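Side-chain contacts in tryptophan--tRNA ligase (PDB 3TZL), which probably catalyses the ATP-dependent attachment of tryptophan to tRNA(Trp), as a homodimeric class I aminoacyl-tRNA synthetase: residues Asp30-Lys34 against Ser35-Met39; Thr48-Asp52 against Gly53-Lys57; Phe98-Met101 against Gly102-Glu105; Arg157-Ala160 against Leu161-Asn165; Ser292-Lys295 against Glu296-Phe300. All blocks are in the same frame, centred on the assembly; numbering follows the deposited sequence. Where two conformers were deposited one is given.

Contact 1. Residues Asp30-Lys34 against Ser35-Met39; sequences DAQEK and SQMFM
Ala-31 and Gln-32 meet Ser-35 and Met-37 where the chain leaves helix 18-30, turns, and enters strand 36-41, the second strand of the beta-alpha-beta unit 5-10, 18-30, 36-41 in the Rossmann-like catalytic domain. The polar part is a backbone bond: Ser-35 N donates to Ala-31 O at 2.9 Å, but bends to 135° at the hydrogen. The same oxygen takes a weak bond from Lys-34 N, so one carbonyl gathers the turn. Small Ser-35 fits beside it, its CB 3.2 Å from Ala-31 O.

The apolar part belongs to selenomethionine Met-37. Bends at chi2 (-79°) and chi3 bring SE to 4.1 Å from Ala-31 CB, while CG lies 3.9 Å from Gln-32 CA. An unbranched, flexible chain can fold back over Ala-31 and the backbone of Gln-32, and the small Ala-31 methyl lets the chalcogen end (sulfur in natural methionine) pack against it.

Gln-32 turns its buried amide elsewhere: OE1 accepts from Asp-73 N and also bonds Ser-77 OG, while NE2 donates to Gly-71 O and Val-29 O. Backbone bonds thus shape the turn, dispersion packs it, and the amide ties it to the loop ahead of strand 78-81 and back to helix 18-30.

Contact 2. Residues Thr48-Asp52 against Gly53-Lys57; sequences TSSQD and GEKLK. With PO4 (phosphate ion), chain K.
Ser-50 and Asp-52 lead into helix 53-70 and meet Lys-55 and Leu-56 of its first turns: an ST turn running straight into a helix N-cap position. Ser-50 OG accepts from Asp-52 N at 3.2 Å with an N-H...O angle of 165°; serine's short hydroxyl can reach the N-H two residues on. The torsion that sets OG opposite the backbone N (chi1 179°) points it forward along the chain to make this bond.

Packing is tight around Leu-56. Its N donates to Asp-52 O at 3.0 Å, opening the helical bonding pattern, and its CG lies 3.2 Å from that same oxygen. CD1 reaches Ser-50 O while CD2 rests 4.0 Å from Ser-50 CB, so both branches of the leucine lie against Ser-50. The second subunit also reaches this region: its Ile-320 packs on Leu-56, and its Trp-167 NE1 donates to Gln-51 O.

The other side is polar and looser. The Asp-52 carboxylate crosses the Lys-55 side chain at about a right angle and touches only its aliphatic root, CG to CB 3.9 Å, with the charged ends apart. The positive end of the helix dipole probably stabilises the carboxylate beside the first turn, although OD1 makes no hydrogen bond to Gly-53 N. Lys-55 instead passes Ser-50 OG, bends at chi3 (77°), and delivers NZ to O1 of a phosphate ion, probably from the crystallisation liquor, at 2.9 Å.

Contact 3. Residues Phe98-Met101 against Gly102-Glu105; sequences FTPM and GLLE
Pro-100 and Met-101 lead into the short helix that contains 102-105, and their carbonyls accept from the residues that follow. Met-101 O is gripped twice: by Glu-105 N at 3.0 Å, in a fairly straight bond of 161°, and by Leu-104 N at 2.9 Å, which arrives above the carbonyl plane. Pro-100 O likewise takes Leu-103 N at 3.2 Å from above its plane. Proline suits the entry, since it has no N-H to be satisfied before the helical pattern begins.

Side chains add three touches. Pro-100 CD meets the CD2 branch of Leu-103 at 3.9 Å. On another side, the methyl of Thr-99 reaches both CG and CD1 of Leu-104, CG2 to CG 3.9 Å, the two side chains crossing at about a right angle. Glu-105, an exposed residue, lies obliquely over selenomethionine Met-101, OE2 against its side chain at 3.8 Å from CE; its aliphatic CG also passes Met-101 O.

Thr-99 suits its place because its two branches divide the work. With OG1 opposite the carbonyl carbon (chi1 -57°), the hydroxyl turns back to donate to Leu-95 O, and the methyl is left for Leu-104. Farther out, Thr-99 rests on Ile-159 and Leu-103 on Asp-158 of helix 150-167. Leu-104 packs into Phe-125, Pro-128 and Val-129 of helix 122-137, while His-122 and Tyr-110 of the second subunit cover Leu-104 and Met-101 respectively across the dimer interface.

Contact 4. Residues Arg157-Ala160 against Leu161-Asn165; sequences RDIA and LKVNN
Asn-164 folds back over Ala-160, one turn earlier in helix 150-167, the connecting helix of the beta-alpha-beta unit formed with strands 142-144 and 175-177. Its backbone N donates to Ala-160 O at 2.8 Å with an angle of 167°. CB stands 3.4 Å from the same oxygen and CG comes to 3.2 Å, so the amide lies close against a carbonyl already engaged. The rotation that puts CG beside the backbone N (chi1 -72°) sends the group this way. At the tip, OD1 lies 3.5 Å from Ala-160 O, two acceptors that cannot bond; OD1 is instead satisfied by Ile-170 N and Phe-171 N. ND2 passes 3.6 Å from Ala-160 O. A short amide suits the place: its oxygen collects both donors without a long reach.

Leu-161 N, Lys-162 N and Val-163 N repeat the main-chain pattern to Arg-157, Asp-158 and Ile-159. On the inner face, beta-branched Ile-159 and Val-163 touch through their CG2 methyls at 4.2 Å, and both pack on Leu-95 of helix 87-96. Small Ala-160 faces Leu-136 of helix 122-137. Leu-161 folds back along the preceding turn, CD1 3.6 Å from Arg-157 O, and also touches Leu-173.

The chemistry divides the helix: apolar methyls bind it to the domain, Asp-158 and Lys-162 are largely exposed, Arg-157 reaches Pro-174 O weakly, and one asparagine oxygen satisfies N-H groups beyond the helix.

Contact 5. Residues Ser292-Lys295 against Glu296-Phe300; sequences SHLK and EILDF
Glu-296 follows Ser-292 by one turn in the C-terminal helix 291-320, its N donating to Ser-292 O at 3.0 Å. Its aliphatic CG crosses that carbonyl. Two conformers are deposited; in the one given, OE1 lies near the plane of the His-293 ring at its edge, a placement that is therefore tentative.

Ile-297 comes next and makes a CH-pi contact. Its CD1 methyl sits over one face of the His-293 ring, 4.0 Å from the centroid and 19° off the normal, slightly offset toward the rim. The slender CG1 arm of isoleucine makes this possible: it lies beside the backbone N (chi1 -66°) and so points back toward the N-terminal end of the helix and the ring. His-293 ND1 is hydrogen-bonded to Glu-286 OE2, which probably helps to hold the ring's rotation.

Leu-298 N then bonds straight to Leu-294 O at 2.9 Å, and its CD1 meets Leu-294 CG at 4.0 Å, the two leucines crossing on the buried side.

Asp-299 answers Lys-295 with a weak salt bridge, NZ to OD2 3.4 Å. The lysine is bent at chi3 and chi4, doubling back so that its tip reaches the short aspartate. Asp-299 N also donates to Lys-295 O, at 2.7 Å. Phe-300 closes the run with a backbone bond to Glu-296 O.

Leu-294 lies on Leu-61, Ala-64 and Leu-68 of helix 53-70, Ile-297 shares Leu-68, and both His-293 and Ile-297 touch Leu-287 of helix 278-289, so this turn of helix 291-320 packs on both.

Overall arrangement
Contacts 3 and 4 are the pair that touch, their centres 12 Å apart: Phe-98 lays its ring on Val-163, CG to CG2 3.5 Å. Contacts 2 and 3 both meet the second subunit, where Gln-51 of one chain packs on Phe-98 of the other. Contact 5 comes within about 7 Å (nearest atoms) of contact 1 and about 8 Å of contact 2, whose second segment begins helix 53-70. None lines the tryptophan pocket directly; the side chain of Met-39 in contact 1 approaches to about 9 Å of the bound tryptophan, and Leu-104 and Ile-159 each to about 12 Å. The Leu-56 side chain is about 8 Å from that of Gln-11, a predicted ATP-binding residue.

Contact 1. Residues Asp30-Lys34 against Ser35-Met39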
# COMPACT_ATOMS: atom_id res chain seq x y z
N ASP B 30 25.78 16.94 -11.57
CA ASP B 30 26.96 17.59 -11.02
C ASP B 30 26.99 17.55 -9.48
O ASP B 30 28.05 17.74 -8.88
CB ASP B 30 27.08 19.04 -11.53
CG ASP B 30 27.38 19.12 -13.03
OD1 ASP B 30 27.88 18.13 -13.61
OD2 ASP B 30 27.12 20.19 -13.63
N ALA B 31 25.85 17.32 -8.84
CA ALA B 31 25.82 17.29 -7.38
C ALA B 31 26.39 15.99 -6.81
O ALA B 31 26.69 15.90 -5.62
CB ALA B 31 24.40 17.54 -6.86
N GLN B 32 26.56 14.98 -7.67
CA GLN B 32 26.96 13.64 -7.24
C GLN B 32 28.29 13.54 -6.52
O GLN B 32 28.41 12.77 -5.57
CB GLN B 32 26.97 12.68 -8.42
CG GLN B 32 25.60 12.33 -8.92
CD GLN B 32 25.66 11.38 -10.09
OE1 GLN B 32 25.25 10.23 -9.98
NE2 GLN B 32 26.19 11.85 -11.21
N GLU B 33 29.29 14.27 -7.00
CA GLU B 33 30.63 14.16 -6.42
C GLU B 33 30.67 14.59 -4.95
O GLU B 33 31.39 14.00 -4.15
CB GLU B 33 31.62 14.99 -7.24
CG GLU B 33 31.85 14.47 -8.65
CD GLU B 33 32.79 15.36 -9.45
OE1 GLU B 33 33.11 16.47 -8.97
OE2 GLU B 33 33.20 14.94 -10.55
N LYS B 34 29.89 15.61 -4.60
CA LYS B 34 29.99 16.21 -3.27
C LYS B 34 28.74 16.01 -2.40
O LYS B 34 28.74 16.38 -1.22
CB LYS B 34 30.36 17.69 -3.36
CG LYS B 34 31.83 17.95 -3.67
CD LYS B 34 32.23 19.38 -3.30
CE LYS B 34 33.69 19.67 -3.62
NZ LYS B 34 34.05 21.07 -3.24
N SER B 35 27.69 15.43 -2.97
CA SER B 35 26.51 15.09 -2.19
C SER B 35 26.31 13.59 -2.16
O SER B 35 26.82 12.86 -3.02
CB SER B 35 25.25 15.76 -2.76
OG SER B 35 25.12 17.10 -2.30
N GLN B 36 25.58 13.12 -1.15
CA GLN B 36 25.19 11.72 -1.08
C GLN B 36 23.82 11.57 -1.73
O GLN B 36 22.80 11.70 -1.05
CB GLN B 36 25.14 11.25 0.37
CG GLN B 36 25.06 9.74 0.53
CD GLN B 36 24.66 9.31 1.94
OE1 GLN B 36 24.35 8.15 2.18
NE2 GLN B 36 24.67 10.26 2.87
N MSE B 37 23.81 11.30 -3.04
CA MSE B 37 22.58 11.33 -3.84
C MSE B 37 21.87 9.97 -3.94
O MSE B 37 22.49 8.99 -4.34
CB MSE B 37 22.88 11.83 -5.25
CG MSE B 37 23.53 13.23 -5.34
SE MSE B 37 22.20 14.62 -5.11
CE MSE B 37 21.20 14.43 -6.75
N PHE B 38 20.57 9.93 -3.63
CA PHE B 38 19.73 8.76 -3.86
C PHE B 38 18.69 9.15 -4.90
O PHE B 38 18.00 10.15 -4.72
CB PHE B 38 18.99 8.34 -2.58
CG PHE B 38 19.83 7.53 -1.62
CD1 PHE B 38 19.37 6.32 -1.13
CD2 PHE B 38 21.09 7.97 -1.23
CE1 PHE B 38 20.15 5.57 -0.25
CE2 PHE B 38 21.87 7.21 -0.35
CZ PHE B 38 21.39 6.01 0.13
N MSE B 39 18.56 8.39 -5.98
CA MSE B 39 17.60 8.76 -7.02
C MSE B 39 16.90 7.50 -7.46
O MSE B 39 17.55 6.48 -7.70
CB MSE B 39 18.31 9.39 -8.23
CG MSE B 39 18.74 10.85 -8.05
SE MSE B 39 20.46 11.16 -8.92
CE MSE B 39 21.33 9.79 -7.84

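Contact 2. Residues Thr48-Asp52 against Gly53-Lys57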
# COMPACT_ATOMS: atom_id res chain seq x y z
N THR B 48 -0.64 6.13 -10.92
CA THR B 48 -1.82 6.94 -10.61
C THR B 48 -2.44 7.59 -11.85
O THR B 48 -3.65 7.80 -11.91
CB THR B 48 -1.54 8.05 -9.55
OG1 THR B 48 -0.62 9.01 -10.08
CG2 THR B 48 -0.97 7.44 -8.25
N SER B 49 -1.63 7.91 -12.85
CA SER B 49 -2.18 8.53 -14.06
C SER B 49 -2.26 7.61 -15.29
O SER B 49 -2.69 8.05 -16.35
CB SER B 49 -1.44 9.82 -14.40
OG SER B 49 -0.05 9.61 -14.32
N SER B 50 -1.86 6.36 -15.15
CA SER B 50 -1.98 5.39 -16.25
C SER B 50 -2.03 3.97 -15.72
O SER B 50 -1.32 3.62 -14.78
CB SER B 50 -0.81 5.53 -17.24
OG SER B 50 -0.90 4.57 -18.31
N GLN B 51 -2.86 3.15 -16.34
CA GLN B 51 -2.85 1.72 -16.07
C GLN B 51 -2.56 0.91 -17.35
O GLN B 51 -2.92 -0.27 -17.46
CB GLN B 51 -4.14 1.30 -15.35
CG GLN B 51 -4.35 2.06 -14.00
CD GLN B 51 -4.95 3.46 -14.18
OE1 GLN B 51 -5.94 3.64 -14.89
NE2 GLN B 51 -4.35 4.45 -13.53
N ASP B 52 -1.88 1.56 -18.29
CA ASP B 52 -1.45 0.93 -19.55
C ASP B 52 -0.07 0.32 -19.31
O ASP B 52 0.95 1.00 -19.45
CB ASP B 52 -1.37 1.99 -20.66
CG ASP B 52 -1.09 1.40 -22.05
OD1 ASP B 52 -0.69 0.22 -22.14
OD2 ASP B 52 -1.25 2.14 -23.05
N GLY B 53 -0.04 -0.96 -18.95
CA GLY B 53 1.18 -1.57 -18.45
C GLY B 53 2.29 -1.62 -19.47
O GLY B 53 3.46 -1.45 -19.14
N GLU B 54 1.90 -1.87 -20.72
CA GLU B 54 2.85 -1.89 -21.82
C GLU B 54 3.62 -0.57 -21.91
O GLU B 54 4.84 -0.56 -22.03
CB GLU B 54 2.11 -2.16 -23.13
CG GLU B 54 2.99 -2.62 -24.26
CD GLU B 54 2.19 -3.16 -25.44
OE1 GLU B 54 2.59 -2.90 -26.59
OE2 GLU B 54 1.17 -3.85 -25.21
N LYS B 55 2.90 0.54 -21.82
CA LYS B 55 3.54 1.85 -21.88
C LYS B 55 4.37 2.14 -20.62
O LYS B 55 5.48 2.66 -20.70
CB LYS B 55 2.48 2.93 -22.02
CG LYS B 55 3.07 4.32 -21.91
CD LYS B 55 2.04 5.39 -22.17
CE LYS B 55 1.13 5.58 -20.99
NZ LYS B 55 0.44 6.89 -21.13
N LEU B 56 3.81 1.79 -19.47
CA LEU B 56 4.45 2.06 -18.18
C LEU B 56 5.80 1.38 -18.08
O LEU B 56 6.77 1.97 -17.59
CB LEU B 56 3.54 1.58 -17.05
CG LEU B 56 2.29 2.45 -16.91
CD1 LEU B 56 1.38 1.91 -15.82
CD2 LEU B 56 2.74 3.90 -16.61
N LYS B 57 5.87 0.14 -18.56
CA LYS B 57 7.11 -0.63 -18.51
C LYS B 57 8.17 0.05 -19.36
O LYS B 57 9.32 0.16 -18.95
CB LYS B 57 6.87 -2.07 -18.97
CG LYS B 57 8.05 -3.02 -18.75
CD LYS B 57 7.66 -4.48 -19.05
CE LYS B 57 8.70 -5.46 -18.49
NZ LYS B 57 8.15 -6.84 -18.23
P PO4 K . 3.82 9.66 -21.39
O1 PO4 K . 2.85 8.51 -21.50
O2 PO4 K . 5.05 9.32 -22.20
O3 PO4 K . 3.17 10.91 -21.94
O4 PO4 K . 4.17 9.88 -19.94

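Contact 3. Residues Phe98-Met101 against Gly102-Glu105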
# COMPACT_ATOMS: atom_id res chain seq x y z
N PHE B 98 -0.57 6.30 10.87
CA PHE B 98 -0.14 7.52 11.53
C PHE B 98 -0.47 8.75 10.72
O PHE B 98 0.03 9.84 11.00
CB PHE B 98 1.37 7.48 11.78
CG PHE B 98 1.81 6.39 12.71
CD1 PHE B 98 1.89 6.63 14.09
CD2 PHE B 98 2.19 5.16 12.22
CE1 PHE B 98 2.32 5.64 14.95
CE2 PHE B 98 2.64 4.15 13.07
CZ PHE B 98 2.70 4.39 14.44
N THR B 99 -1.30 8.60 9.70
CA THR B 99 -1.64 9.73 8.85
C THR B 99 -3.10 10.16 9.09
O THR B 99 -4.01 9.43 8.73
CB THR B 99 -1.45 9.36 7.37
OG1 THR B 99 -0.10 8.92 7.15
CG2 THR B 99 -1.75 10.57 6.45
N PRO B 100 -3.32 11.33 9.71
CA PRO B 100 -4.72 11.77 9.85
C PRO B 100 -5.28 12.15 8.48
O PRO B 100 -4.56 12.73 7.67
CB PRO B 100 -4.62 13.04 10.73
CG PRO B 100 -3.18 13.08 11.25
CD PRO B 100 -2.36 12.32 10.23
N MSE B 101 -6.56 11.85 8.26
CA MSE B 101 -7.25 12.15 7.02
C MSE B 101 -7.11 13.60 6.55
O MSE B 101 -6.88 13.85 5.37
CB MSE B 101 -8.73 11.78 7.13
CG MSE B 101 -8.99 10.29 7.02
SE MSE B 101 -8.49 9.51 5.28
CE MSE B 101 -10.06 10.10 4.29
N GLY B 102 -7.25 14.56 7.47
CA GLY B 102 -7.20 15.97 7.13
C GLY B 102 -5.93 16.39 6.41
O GLY B 102 -5.93 17.30 5.57
N LEU B 103 -4.82 15.73 6.74
CA LEU B 103 -3.57 16.01 6.06
C LEU B 103 -3.68 15.74 4.55
O LEU B 103 -3.12 16.47 3.74
CB LEU B 103 -2.46 15.13 6.65
CG LEU B 103 -1.22 15.77 7.27
CD1 LEU B 103 -1.57 16.78 8.35
CD2 LEU B 103 -0.31 14.67 7.82
N LEU B 104 -4.41 14.69 4.18
CA LEU B 104 -4.47 14.26 2.78
C LEU B 104 -5.59 14.99 2.07
O LEU B 104 -5.49 15.25 0.87
CB LEU B 104 -4.66 12.73 2.66
CG LEU B 104 -3.55 11.84 3.23
CD1 LEU B 104 -3.94 10.38 3.19
CD2 LEU B 104 -2.22 12.06 2.50
N GLU B 105 -6.66 15.31 2.80
CA GLU B 105 -7.77 16.08 2.25
C GLU B 105 -7.33 17.49 1.89
O GLU B 105 -7.92 18.13 1.01
CB GLU B 105 -8.95 16.14 3.23
CG GLU B 105 -9.68 14.81 3.37
CD GLU B 105 -10.61 14.75 4.57
OE1 GLU B 105 -10.71 15.76 5.31
OE2 GLU B 105 -11.25 13.70 4.78

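Contact 4. Residues Arg157-Ala160 against Leu161-Asn165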
# COMPACT_ATOMS: atom_id res chain seq x y z
N ARG B 157 6.95 14.93 6.83
CA ARG B 157 7.48 15.43 8.08
C ARG B 157 6.48 15.27 9.24
O ARG B 157 6.86 14.90 10.36
CB ARG B 157 7.90 16.88 7.90
CG ARG B 157 8.80 17.38 8.97
CD ARG B 157 8.98 18.89 8.89
NE ARG B 157 9.88 19.34 9.95
CZ ARG B 157 11.20 19.39 9.82
NH1 ARG B 157 11.96 19.79 10.84
NH2 ARG B 157 11.77 19.03 8.68
N ASP B 158 5.21 15.52 8.98
CA ASP B 158 4.19 15.35 10.02
C ASP B 158 3.99 13.88 10.39
O ASP B 158 3.78 13.54 11.55
CB ASP B 158 2.85 15.99 9.60
CG ASP B 158 2.93 17.52 9.52
OD1 ASP B 158 3.80 18.12 10.18
OD2 ASP B 158 2.11 18.13 8.79
N ILE B 159 4.04 13.01 9.40
CA ILE B 159 3.94 11.58 9.65
C ILE B 159 5.10 11.11 10.53
O ILE B 159 4.89 10.43 11.54
CB ILE B 159 3.93 10.78 8.34
CG1 ILE B 159 2.67 11.10 7.53
CG2 ILE B 159 4.00 9.30 8.63
CD1 ILE B 159 2.65 10.48 6.10
N ALA B 160 6.32 11.50 10.15
CA ALA B 160 7.52 11.07 10.87
C ALA B 160 7.45 11.50 12.33
O ALA B 160 7.77 10.72 13.24
CB ALA B 160 8.76 11.66 10.21
N LEU B 161 7.04 12.75 12.55
CA LEU B 161 6.90 13.27 13.90
C LEU B 161 5.89 12.47 14.71
O LEU B 161 6.14 12.15 15.88
CB LEU B 161 6.52 14.75 13.86
CG LEU B 161 7.70 15.71 13.72
CD1 LEU B 161 7.24 17.09 13.24
CD2 LEU B 161 8.43 15.81 15.06
N LYS B 162 4.76 12.14 14.10
CA LYS B 162 3.76 11.30 14.77
C LYS B 162 4.34 9.94 15.12
O LYS B 162 4.17 9.46 16.24
CB LYS B 162 2.51 11.16 13.90
CG LYS B 162 1.26 10.77 14.71
CD LYS B 162 -0.02 11.07 13.93
CE LYS B 162 -1.27 10.47 14.59
NZ LYS B 162 -1.49 11.00 15.95
N VAL B 163 5.05 9.32 14.17
CA VAL B 163 5.62 8.00 14.40
C VAL B 163 6.65 8.04 15.53
O VAL B 163 6.61 7.20 16.44
CB VAL B 163 6.24 7.41 13.11
CG1 VAL B 163 7.04 6.17 13.44
CG2 VAL B 163 5.15 7.09 12.07
N ASN B 164 7.53 9.03 15.48
CA ASN B 164 8.58 9.20 16.47
C ASN B 164 7.99 9.47 17.85
O ASN B 164 8.55 9.07 18.86
CB ASN B 164 9.52 10.36 16.11
CG ASN B 164 10.44 10.04 14.93
OD1 ASN B 164 10.51 8.92 14.45
ND2 ASN B 164 11.17 11.06 14.47
N ASN B 165 6.86 10.17 17.88
CA ASN B 165 6.19 10.45 19.15
C ASN B 165 5.68 9.17 19.80
O ASN B 165 5.61 9.06 21.02
CB ASN B 165 5.02 11.41 18.95
CG ASN B 165 5.40 12.84 19.24
OD1 ASN B 165 6.28 13.11 20.07
ND2 ASN B 165 4.74 13.78 18.57

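Contact 5. Residues Ser292-Lys295 against Glu296-Phe300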
# COMPACT_ATOMS: atom_id res chain seq x y z
N SER B 292 19.83 -6.45 -20.84
CA SER B 292 20.55 -7.06 -19.73
C SER B 292 21.51 -6.08 -19.05
O SER B 292 21.72 -6.15 -17.84
CB SER B 292 21.30 -8.34 -20.17
OG SER B 292 22.53 -8.04 -20.82
N HIS B 293 22.08 -5.15 -19.83
CA HIS B 293 23.01 -4.20 -19.23
C HIS B 293 22.29 -3.22 -18.31
O HIS B 293 22.79 -2.90 -17.23
CB HIS B 293 23.81 -3.45 -20.29
CG HIS B 293 24.96 -2.67 -19.73
ND1 HIS B 293 25.49 -1.56 -20.36
CD2 HIS B 293 25.68 -2.84 -18.59
CE1 HIS B 293 26.49 -1.08 -19.64
NE2 HIS B 293 26.62 -1.84 -18.56
N LEU B 294 21.12 -2.75 -18.73
CA LEU B 294 20.36 -1.82 -17.91
C LEU B 294 19.89 -2.53 -16.64
O LEU B 294 19.97 -1.99 -15.55
CB LEU B 294 19.19 -1.23 -18.70
CG LEU B 294 18.31 -0.19 -18.01
CD1 LEU B 294 19.13 1.04 -17.58
CD2 LEU B 294 17.15 0.23 -18.91
N LYS B 295 19.44 -3.77 -16.79
CA LYS B 295 19.01 -4.59 -15.66
C LYS B 295 20.12 -4.78 -14.62
O LYS B 295 19.87 -4.65 -13.42
CB LYS B 295 18.50 -5.94 -16.16
CG LYS B 295 17.82 -6.80 -15.11
CD LYS B 295 17.17 -8.01 -15.75
CE LYS B 295 18.07 -9.23 -15.66
NZ LYS B 295 18.17 -9.73 -14.25
N GLU B 296 21.33 -5.08 -15.09
CA GLU B 296 22.49 -5.24 -14.21
C GLU B 296 22.74 -3.98 -13.37
O GLU B 296 23.03 -4.06 -12.18
CB GLU B 296 23.75 -5.62 -15.02
CG GLU B 296 23.77 -7.07 -15.56
CD GLU B 296 25.04 -7.44 -16.36
OE1 GLU B 296 25.78 -6.54 -16.82
OE2 GLU B 296 25.29 -8.66 -16.55
N ILE B 297 22.59 -2.82 -14.01
CA ILE B 297 22.80 -1.55 -13.34
C ILE B 297 21.67 -1.24 -12.35
O ILE B 297 21.94 -0.83 -11.22
CB ILE B 297 22.92 -0.42 -14.38
CG1 ILE B 297 24.20 -0.61 -15.21
CG2 ILE B 297 22.89 0.93 -13.70
CD1 ILE B 297 24.22 0.24 -16.48
N LEU B 298 20.43 -1.43 -12.76
CA LEU B 298 19.29 -1.25 -11.87
C LEU B 298 19.33 -2.25 -10.71
O LEU B 298 18.95 -1.91 -9.59
CB LEU B 298 17.97 -1.36 -12.63
CG LEU B 298 17.76 -0.16 -13.56
CD1 LEU B 298 16.48 -0.31 -14.40
CD2 LEU B 298 17.74 1.12 -12.73
N ASP B 299 19.78 -3.48 -10.98
CA ASP B 299 19.84 -4.50 -9.93
C ASP B 299 20.86 -4.13 -8.88
O ASP B 299 20.62 -4.29 -7.70
CB ASP B 299 20.16 -5.87 -10.51
CG ASP B 299 18.94 -6.54 -11.10
OD1 ASP B 299 17.81 -6.13 -10.74
OD2 ASP B 299 19.10 -7.48 -11.92
N PHE B 300 21.99 -3.60 -9.32
CA PHE B 300 23.01 -3.11 -8.41
C PHE B 300 22.53 -1.97 -7.53
O PHE B 300 22.76 -1.98 -6.31
CB PHE B 300 24.25 -2.68 -9.20
CG PHE B 300 25.28 -1.96 -8.39
CD1 PHE B 300 25.71 -2.48 -7.18
CD2 PHE B 300 25.85 -0.79 -8.86
CE1 PHE B 300 26.69 -1.82 -6.44
CE2 PHE B 300 26.82 -0.13 -8.12
CZ PHE B 300 27.25 -0.65 -6.91